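Local coordinates for fluoroacetyl-CoA-specific thioesterase-like domain-containing protein (Thermanaerovibrio acidaminovorans, PDB 3QOO) that is of unknown function but has a hot-dog fold related to fluoroacetyl-CoA-specific thioesterases, so it may act on acyl-CoA-type thioesters, at residues Arg98-Met103 / Leu116-Val121; Thr14-Val19 / Val53-His58. One frame throughout, in Å; residues are numbered along the deposited sequence.

Contact 1 of 2, residues Arg98-Met103 / Leu116-Val121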
ATOM      1  N   ARG A  98     -13.957  -0.800  14.612  1.00 15.96           N
ATOM      2  CA  ARG A  98     -13.259  -1.055  13.363  1.00 15.72           C
ATOM      3  C   ARG A  98     -14.087  -1.825  12.347  1.00 14.58           C
ATOM      4  O   ARG A  98     -14.957  -2.610  12.695  1.00 15.34           O
ATOM      5  CB  ARG A  98     -11.967  -1.776  13.635  1.00 18.23           C
ATOM      6  CG  ARG A  98     -10.887  -0.855  14.238  1.00 19.87           C
ATOM      7  CD  ARG A  98     -10.444  -1.442  15.462  1.00 20.69           C
ATOM      8  NE  ARG A  98      -9.637  -0.496  16.199  1.00 18.76           N
ATOM      9  CZ  ARG A  98      -8.337  -0.326  16.088  1.00 16.66           C
ATOM     10  NH1 ARG A  98      -7.624  -0.992  15.189  1.00 19.37           N
ATOM     11  NH2 ARG A  98      -7.765   0.554  16.879  1.00 17.66           N
ATOM     12  N   VAL A  99     -13.772  -1.580  11.084  1.00 12.94           N
ATOM     13  CA  VAL A  99     -14.408  -2.221   9.961  1.00 11.37           C
ATOM     14  C   VAL A  99     -13.292  -2.825   9.117  1.00 10.84           C
ATOM     15  O   VAL A  99     -12.310  -2.143   8.794  1.00 11.62           O
ATOM     16  CB  VAL A  99     -15.258  -1.238   9.112  1.00 12.11           C
ATOM     17  CG1 VAL A  99     -15.952  -1.985   7.986  1.00 13.14           C
ATOM     18  CG2 VAL A  99     -16.266  -0.462   9.987  1.00 15.11           C
ATOM     19  N   VAL A 100     -13.437  -4.096   8.759  1.00 10.54           N
ATOM     20  CA  VAL A 100     -12.499  -4.730   7.825  1.00 10.81           C
ATOM     21  C   VAL A 100     -13.233  -4.875   6.476  1.00  9.95           C
ATOM     22  O   VAL A 100     -14.372  -5.370   6.437  1.00 10.94           O
ATOM     23  CB  VAL A 100     -12.033  -6.096   8.334  1.00 11.94           C
ATOM     24  CG1 VAL A 100     -11.086  -6.723   7.299  1.00 13.14           C
ATOM     25  CG2 VAL A 100     -11.306  -5.981   9.695  1.00 14.21           C
ATOM     26  N   LEU A 101     -12.599  -4.397   5.421  1.00  9.39           N
ATOM     27  CA  LEU A 101     -13.102  -4.456   4.072  1.00  9.47           C
ATOM     28  C   LEU A 101     -12.189  -5.287   3.201  1.00  9.34           C
ATOM     29  O   LEU A 101     -10.965  -5.231   3.355  1.00 10.48           O
ATOM     30  CB  LEU A 101     -13.198  -3.042   3.503  1.00 10.20           C
ATOM     31  CG  LEU A 101     -14.073  -2.099   4.359  1.00 11.24           C
ATOM     32  CD1 LEU A 101     -13.201  -1.213   5.242  1.00 12.42           C
ATOM     33  CD2 LEU A 101     -14.954  -1.234   3.491  1.00 12.86           C
ATOM     34  N   SER A 102     -12.776  -6.054   2.289  1.00  9.04           N
ATOM     35  CA  SER A 102     -12.029  -6.775   1.297  1.00  9.18           C
ATOM     36  C   SER A 102     -12.070  -6.030  -0.038  1.00  9.19           C
ATOM     37  O   SER A 102     -12.924  -5.181  -0.261  1.00 10.63           O
ATOM     38  CB  SER A 102     -12.636  -8.143   1.137  1.00 11.30           C
ATOM     39  OG  SER A 102     -13.959  -8.069   0.685  1.00 15.96           O
HETATM   40  N   MSE A 103     -11.126  -6.364  -0.901  1.00  9.11           N
HETATM   41  CA  MSE A 103     -10.972  -5.704  -2.191  1.00  8.27           C
HETATM   42  C   MSE A 103     -10.637  -6.723  -3.256  1.00  8.50           C
HETATM   43  O   MSE A 103      -9.849  -7.653  -3.031  1.00  8.97           O
HETATM   44  CB  MSE A 103      -9.848  -4.648  -2.119  1.00  8.49           C
HETATM   45  CG  MSE A 103      -9.598  -3.859  -3.370  1.00  9.36           C
HETATM   46 SE   MSE A 103      -8.345  -4.677  -4.618  0.84  7.60          SE
HETATM   47  CE  MSE A 103      -6.674  -4.081  -3.779  1.00 10.31           C
ATOM     48  N   LEU A 116      -7.118  -6.228   1.498  1.00  7.80           N
ATOM     49  CA  LEU A 116      -7.978  -5.955   2.611  1.00  9.49           C
ATOM     50  C   LEU A 116      -7.508  -4.675   3.283  1.00  9.19           C
ATOM     51  O   LEU A 116      -6.333  -4.297   3.206  1.00 10.09           O
ATOM     52  CB  LEU A 116      -8.033  -7.069   3.581  1.00 14.25           C
ATOM     53  CG  LEU A 116      -6.874  -7.305   4.469  1.00 14.89           C
ATOM     54  CD1 LEU A 116      -6.646  -6.204   5.555  1.00 17.13           C
ATOM     55  CD2 LEU A 116      -7.040  -8.675   5.163  1.00 18.48           C
ATOM     56  N   GLN A 117      -8.433  -4.038   3.996  1.00  8.81           N
ATOM     57  CA  GLN A 117      -8.125  -2.841   4.754  1.00  8.17           C
ATOM     58  C   GLN A 117      -8.964  -2.810   6.023  1.00  8.34           C
ATOM     59  O   GLN A 117     -10.185  -3.032   5.969  1.00  9.83           O
ATOM     60  CB  GLN A 117      -8.344  -1.593   3.923  1.00  9.50           C
ATOM     61  CG  GLN A 117      -7.879  -0.297   4.625  1.00  9.25           C
ATOM     62  CD  GLN A 117      -7.860   0.858   3.674  1.00 10.09           C
ATOM     63  OE1 GLN A 117      -8.800   1.658   3.636  1.00 10.26           O
ATOM     64  NE2 GLN A 117      -6.805   0.937   2.855  1.00 10.85           N
ATOM     65  N   GLU A 118      -8.332  -2.551   7.157  1.00  8.30           N
ATOM     66  CA  GLU A 118      -9.004  -2.332   8.409  1.00  8.39           C
ATOM     67  C   GLU A 118      -8.972  -0.842   8.678  1.00  8.72           C
ATOM     68  O   GLU A 118      -7.901  -0.241   8.629  1.00  9.59           O
ATOM     69  CB  GLU A 118      -8.326  -3.085   9.531  1.00  9.48           C
ATOM     70  CG  GLU A 118      -8.949  -2.894  10.913  1.00 12.08           C
ATOM     71  CD  GLU A 118      -8.200  -3.584  12.005  1.00 17.51           C
ATOM     72  OE1 GLU A 118      -7.429  -4.523  11.715  1.00 21.21           O
ATOM     73  OE2 GLU A 118      -8.387  -3.157  13.165  1.00 21.19           O
ATOM     74  N   ARG A 119     -10.135  -0.272   8.973  1.00  9.64           N
ATOM     75  CA  ARG A 119     -10.233   1.161   9.293  1.00 10.41           C
ATOM     76  C   ARG A 119     -10.897   1.318  10.670  1.00 11.66           C
ATOM     77  O   ARG A 119     -11.720   0.481  11.073  1.00 13.72           O
ATOM     78  CB  ARG A 119     -11.063   1.898   8.227  1.00 10.48           C
ATOM     79  CG  ARG A 119     -10.492   1.750   6.830  1.00 11.92           C
ATOM     80  CD  ARG A 119     -11.144   2.646   5.781  1.00 11.67           C
ATOM     81  NE  ARG A 119     -10.905   4.061   6.023  1.00 12.24           N
ATOM     82  CZ  ARG A 119      -9.777   4.703   5.740  1.00 12.50           C
ATOM     83  NH1 ARG A 119      -8.755   4.089   5.105  1.00 12.02           N
ATOM     84  NH2 ARG A 119      -9.662   5.982   6.084  1.00 14.47           N
ATOM     85  N   VAL A 120     -10.517   2.374  11.367  1.00 10.79           N
ATOM     86  CA  VAL A 120     -11.045   2.703  12.681  1.00 11.27           C
ATOM     87  C   VAL A 120     -11.853   3.991  12.595  1.00 10.51           C
ATOM     88  O   VAL A 120     -11.492   4.914  11.883  1.00 11.39           O
ATOM     89  CB  VAL A 120      -9.927   2.800  13.770  1.00 12.22           C
ATOM     90  CG1 VAL A 120      -8.899   3.918  13.465  1.00 14.08           C
ATOM     91  CG2 VAL A 120     -10.513   2.990  15.163  1.00 13.81           C
ATOM     92  N   VAL A 121     -12.974   4.037  13.321  1.00 11.39           N
ATOM     93  CA  VAL A 121     -13.750   5.245  13.410  1.00 11.42           C
ATOM     94  C   VAL A 121     -13.229   6.105  14.542  1.00 11.93           C
ATOM     95  O   VAL A 121     -13.045   5.611  15.675  1.00 13.89           O
ATOM     96  CB  VAL A 121     -15.253   4.932  13.611  1.00 12.46           C
ATOM     97  CG1 VAL A 121     -16.015   6.232  13.863  1.00 13.21           C
ATOM     98  CG2 VAL A 121     -15.754   4.162  12.454  1.00 13.17           C
TER
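Arg98 lays its side chain alongside Val120 on the neighbouring antiparallel strand, CG2 of Val120 lying over one face of the guanidinium, 3.7 Å from NE. A bend at chi2 (125°) carries the guanidinium across to Glu118, where NH1 meets OE2 at 3.1 Å in a salt bridge. The carboxylate oxygen lies in the guanidinium plane, whereas the arginine reaches it from the anti side, 35° out of the carboxylate plane; the two planes are 65° apart. Extended, with CG anti to the backbone N, Glu118 sends its carboxylate out to meet Arg98. Its CG rests 4.1 Å from CG2 of Val100, and its other oxygen, OE1, is salt-bridged to Arg70 of strand 64-75.

Beneath these groups the hairpin strands are joined by two hydrogen-bonded pairs. Val99 and Arg119 exchange N-H...O bonds both ways, each 2.9 Å from N to O; Leu101 and Gln117 are likewise joined by a pair of N-H...O bonds. On the helix-facing side, which carries Val99, Leu101, Gln117 and Arg119, NH1 of Arg119 gives a 2.8 Å hydrogen bond to OE1 of Gln117 from above the amide plane. Gln117 NE2 also bonds Thr49 of helix 41-56 and Ser71, and Arg119 NE bonds Ser66. Flanked by Arg98 and Arg70, Glu118 is probably kept ionised, and its two oxygens tie strand 110-123 to the strands on either side of it, 98-107 and 64-75.

Contact 2 of 2, residues Thr14-Val19 / Val53-His58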
ATOM      1  N   THR A  14     -21.945  -4.838   2.242  1.00 12.13           N
ATOM      2  CA  THR A  14     -22.065  -3.506   1.657  1.00 11.23           C
ATOM      3  C   THR A  14     -20.847  -3.230   0.784  1.00 10.97           C
ATOM      4  O   THR A  14     -19.719  -3.428   1.242  1.00 11.28           O
ATOM      5  CB  THR A  14     -22.158  -2.419   2.753  1.00 11.71           C
ATOM      6  OG1 THR A  14     -23.281  -2.696   3.592  1.00 13.13           O
ATOM      7  CG2 THR A  14     -22.325  -1.032   2.143  1.00 12.80           C
ATOM      8  N   TYR A  15     -21.046  -2.782  -0.445  1.00 10.15           N
ATOM      9  CA  TYR A  15     -19.925  -2.553  -1.348  1.00  9.47           C
ATOM     10  C   TYR A  15     -20.076  -1.363  -2.235  1.00  9.88           C
ATOM     11  O   TYR A  15     -21.184  -0.870  -2.460  1.00 10.70           O
ATOM     12  CB  TYR A  15     -19.633  -3.790  -2.221  1.00 10.50           C
ATOM     13  CG  TYR A  15     -20.502  -3.925  -3.462  1.00 10.75           C
ATOM     14  CD1 TYR A  15     -20.092  -3.383  -4.675  1.00 11.48           C
ATOM     15  CD2 TYR A  15     -21.705  -4.591  -3.434  1.00 10.71           C
ATOM     16  CE1 TYR A  15     -20.840  -3.519  -5.836  1.00 11.48           C
ATOM     17  CE2 TYR A  15     -22.460  -4.733  -4.599  1.00 10.98           C
ATOM     18  CZ  TYR A  15     -22.048  -4.196  -5.783  1.00 11.11           C
ATOM     19  OH  TYR A  15     -22.793  -4.299  -6.933  1.00 13.49           O
ATOM     20  N   ARG A  16     -18.957  -0.874  -2.735  0.59 10.22           N
ATOM     21  CA  ARG A  16     -18.898   0.120  -3.787  0.59 11.35           C
ATOM     22  C   ARG A  16     -17.856  -0.307  -4.811  0.59 11.31           C
ATOM     23  O   ARG A  16     -16.928  -1.090  -4.521  0.59 10.80           O
ATOM     24  CB  ARG A  16     -18.582   1.511  -3.219  0.59 12.29           C
ATOM     25  CG  ARG A  16     -19.700   2.081  -2.326  0.59 14.44           C
ATOM     26  CD  ARG A  16     -19.351   3.495  -1.861  0.59 16.24           C
ATOM     27  NE  ARG A  16     -19.658   4.449  -2.919  0.59 18.47           N
ATOM     28  CZ  ARG A  16     -20.815   5.104  -3.041  0.59 19.93           C
ATOM     29  NH1 ARG A  16     -21.797   4.943  -2.149  0.59 21.70           N
ATOM     30  NH2 ARG A  16     -20.998   5.933  -4.066  0.59 19.52           N
ATOM     31  N   ARG A  17     -18.007   0.236  -6.012  1.00 11.73           N
ATOM     32  CA  ARG A  17     -17.111  -0.032  -7.113  1.00 12.65           C
ATOM     33  C   ARG A  17     -16.663   1.232  -7.736  1.00 13.77           C
ATOM     34  O   ARG A  17     -17.407   2.214  -7.760  1.00 15.76           O
ATOM     35  CB  ARG A  17     -17.804  -0.847  -8.170  1.00 14.98           C
ATOM     36  CG  ARG A  17     -17.865  -2.263  -7.941  1.00 18.20           C
ATOM     37  CD  ARG A  17     -18.371  -2.977  -9.160  1.00 21.06           C
ATOM     38  NE  ARG A  17     -18.114  -4.367  -9.059  1.00 21.70           N
ATOM     39  CZ  ARG A  17     -18.446  -5.267  -9.956  1.00 25.26           C
ATOM     40  NH1 ARG A  17     -19.144  -4.919 -11.031  1.00 27.57           N
ATOM     41  NH2 ARG A  17     -18.113  -6.537  -9.738  1.00 29.62           N
HETATM   42  N   MSE A  18     -15.482   1.196  -8.335  1.00 14.02           N
HETATM   43  CA  MSE A  18     -15.094   2.208  -9.302  1.00 15.78           C
HETATM   44  C   MSE A  18     -14.148   1.630 -10.320  1.00 15.47           C
HETATM   45  O   MSE A  18     -13.509   0.617 -10.074  1.00 15.38           O
HETATM   46  CB  MSE A  18     -14.482   3.419  -8.608  1.00 17.36           C
HETATM   47  CG  MSE A  18     -13.193   3.132  -7.941  1.00 17.76           C
HETATM   48 SE   MSE A  18     -12.333   4.662  -7.072  0.54 19.85          SE
HETATM   49  CE  MSE A  18     -11.723   5.503  -8.627  1.00 22.68           C
ATOM     50  N   VAL A  19     -14.041   2.324 -11.438  1.00 15.73           N
ATOM     51  CA  VAL A  19     -13.159   1.968 -12.526  1.00 17.02           C
ATOM     52  C   VAL A  19     -12.032   2.978 -12.580  1.00 17.93           C
ATOM     53  O   VAL A  19     -12.245   4.190 -12.551  1.00 21.01           O
ATOM     54  CB  VAL A  19     -13.866   1.878 -13.895  1.00 17.14           C
ATOM     55  CG1 VAL A  19     -12.907   1.379 -14.975  1.00 19.39           C
ATOM     56  CG2 VAL A  19     -15.110   1.017 -13.780  1.00 19.66           C
ATOM     57  N   VAL A  53     -13.153   4.720   2.043  1.00  9.88           N
ATOM     58  CA  VAL A  53     -13.613   5.985   2.605  1.00 10.38           C
ATOM     59  C   VAL A  53     -14.981   6.337   2.016  1.00 10.08           C
ATOM     60  O   VAL A  53     -15.876   6.819   2.744  1.00 10.93           O
ATOM     61  CB  VAL A  53     -12.585   7.105   2.331  1.00 11.22           C
ATOM     62  CG1 VAL A  53     -13.139   8.485   2.667  1.00 12.68           C
ATOM     63  CG2 VAL A  53     -11.311   6.876   3.132  1.00 11.86           C
ATOM     64  N   GLU A  54     -15.183   6.131   0.719  1.00 10.70           N
ATOM     65  CA  GLU A  54     -16.495   6.366   0.092  1.00 12.03           C
ATOM     66  C   GLU A  54     -17.612   5.494   0.661  1.00 10.96           C
ATOM     67  O   GLU A  54     -18.768   5.903   0.653  1.00 12.70           O
ATOM     68  CB  GLU A  54     -16.405   6.216  -1.441  1.00 13.26           C
ATOM     69  CG  GLU A  54     -15.631   7.368  -2.080  1.00 16.82           C
ATOM     70  CD  GLU A  54     -15.429   7.255  -3.572  1.00 21.50           C
ATOM     71  OE1 GLU A  54     -16.071   6.357  -4.193  1.00 25.28           O
ATOM     72  OE2 GLU A  54     -14.623   8.088  -4.102  1.00 22.84           O
ATOM     73  N   ILE A  55     -17.300   4.306   1.144  1.00 10.95           N
ATOM     74  CA  ILE A  55     -18.310   3.449   1.735  1.00 12.09           C
ATOM     75  C   ILE A  55     -18.638   3.905   3.140  1.00 12.17           C
ATOM     76  O   ILE A  55     -19.803   3.948   3.525  1.00 13.49           O
ATOM     77  CB  ILE A  55     -17.817   1.978   1.770  1.00 11.86           C
ATOM     78  CG1 ILE A  55     -17.680   1.418   0.357  1.00 12.73           C
ATOM     79  CG2 ILE A  55     -18.729   1.097   2.618  1.00 13.52           C
ATOM     80  CD1 ILE A  55     -16.853   0.198   0.247  1.00 14.67           C
ATOM     81  N   LEU A  56     -17.622   4.226   3.943  1.00 12.13           N
ATOM     82  CA  LEU A  56     -17.835   4.416   5.374  1.00 12.37           C
ATOM     83  C   LEU A  56     -18.170   5.836   5.797  1.00 11.71           C
ATOM     84  O   LEU A  56     -19.065   6.032   6.589  1.00 12.77           O
ATOM     85  CB  LEU A  56     -16.602   4.017   6.167  1.00 11.81           C
ATOM     86  CG  LEU A  56     -16.119   2.566   5.986  1.00 13.86           C
ATOM     87  CD1 LEU A  56     -14.909   2.348   6.872  1.00 14.05           C
ATOM     88  CD2 LEU A  56     -17.219   1.561   6.329  1.00 15.33           C
ATOM     89  N   ASP A  57     -17.438   6.832   5.313  1.00 10.99           N
ATOM     90  CA  ASP A  57     -17.396   8.092   6.068  1.00 11.75           C
ATOM     91  C   ASP A  57     -18.713   8.841   6.023  1.00 12.00           C
ATOM     92  O   ASP A  57     -19.125   9.437   7.023  1.00 12.48           O
ATOM     93  CB  ASP A  57     -16.210   8.969   5.654  1.00 12.70           C
ATOM     94  CG  ASP A  57     -14.912   8.446   6.215  1.00 13.50           C
ATOM     95  OD1 ASP A  57     -14.770   7.228   6.335  1.00 15.62           O
ATOM     96  OD2 ASP A  57     -14.076   9.235   6.625  1.00 17.75           O
ATOM     97  N   HIS A  58     -19.418   8.771   4.894  1.00 12.64           N
ATOM     98  CA  HIS A  58     -20.694   9.485   4.779  1.00 13.81           C
ATOM     99  C   HIS A  58     -21.761   8.852   5.669  1.00 14.27           C
ATOM    100  O   HIS A  58     -22.797   9.467   5.903  1.00 17.31           O
ATOM    101  CB  HIS A  58     -21.144   9.629   3.317  1.00 15.19           C
ATOM    102  CG  HIS A  58     -21.617   8.354   2.695  1.00 15.45           C
ATOM    103  ND1 HIS A  58     -20.749   7.414   2.164  1.00 16.06           N
ATOM    104  CD2 HIS A  58     -22.869   7.874   2.483  1.00 17.56           C
ATOM    105  CE1 HIS A  58     -21.457   6.406   1.676  1.00 16.79           C
ATOM    106  NE2 HIS A  58     -22.747   6.672   1.839  1.00 18.43           N
TER
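In the hot-dog fold an antiparallel sheet wraps round a long central helix, and here strand 15-21, outermost within this chain, meets the C-terminal end of that helix, 41-56, and the 3-10 turn following it. Ile55 and Arg16 carry most of the contact, their side chains sliding past each other in opposite directions. Ile55 points its CG1 branch at the strand, with CG1 only 3.4 Å from CG of Arg16. Its CD1 reaches the strand backbone, 3.8 Å from N of Arg16. The other branch, CG2, packs against CG2 of Thr14 at 4.2 Å. Ile55 also touches Val89, so it reaches from the helix onto the sheet, meeting strands 15-21 and 84-95.

Arg16 has two modelled conformers, and its contacts given here belong to one of them. In that conformer it takes its methylene chain along Ile55 and then bends at chi3 (81°), which turns the guanidinium toward the last turn of the helix. CD comes to 3.5 Å from the carbonyl O of Glu54, and NE lies 4.0 Å from CB of the same residue. The opposite charges stay apart: OE1 of Glu54 is 4.3 Å from NE of Arg16, beyond a salt bridge, with the carboxylate and guanidinium planes nearly perpendicular, while OE2 is hydrogen-bonded to Gln50 one helical turn earlier. The strand itself is held to the sheet through backbone bonds of Arg16 with Val89 and Met18 with Phe87. At the far end of the arginine, again in this conformer, NH1 stands 4.1 Å from CE1 of His58, with the guanidinium turned 82° from the imidazole ring.

Overall arrangement
The centres of the two contacts lie about 11 Å apart, and both involve the same antiparallel sheet. Contact 1 is partly buried and joins two inner strands of the sheet, 98-107 and 110-123, whereas contact 2 is a surface contact between strand 15-21, outermost within this chain, and the end of helix 41-56. Backbone hydrogen bonds and a salt bridge dominate the first; the second has aliphatic packing with charged groups near its rim and no salt bridge across it. They touch where the helix covers the sheet: Leu101 meets Ile55, Val99 meets Leu56, and Arg119 packs on both Val53 and Leu56. Helix residues thus connect the hairpin to strand 15-21.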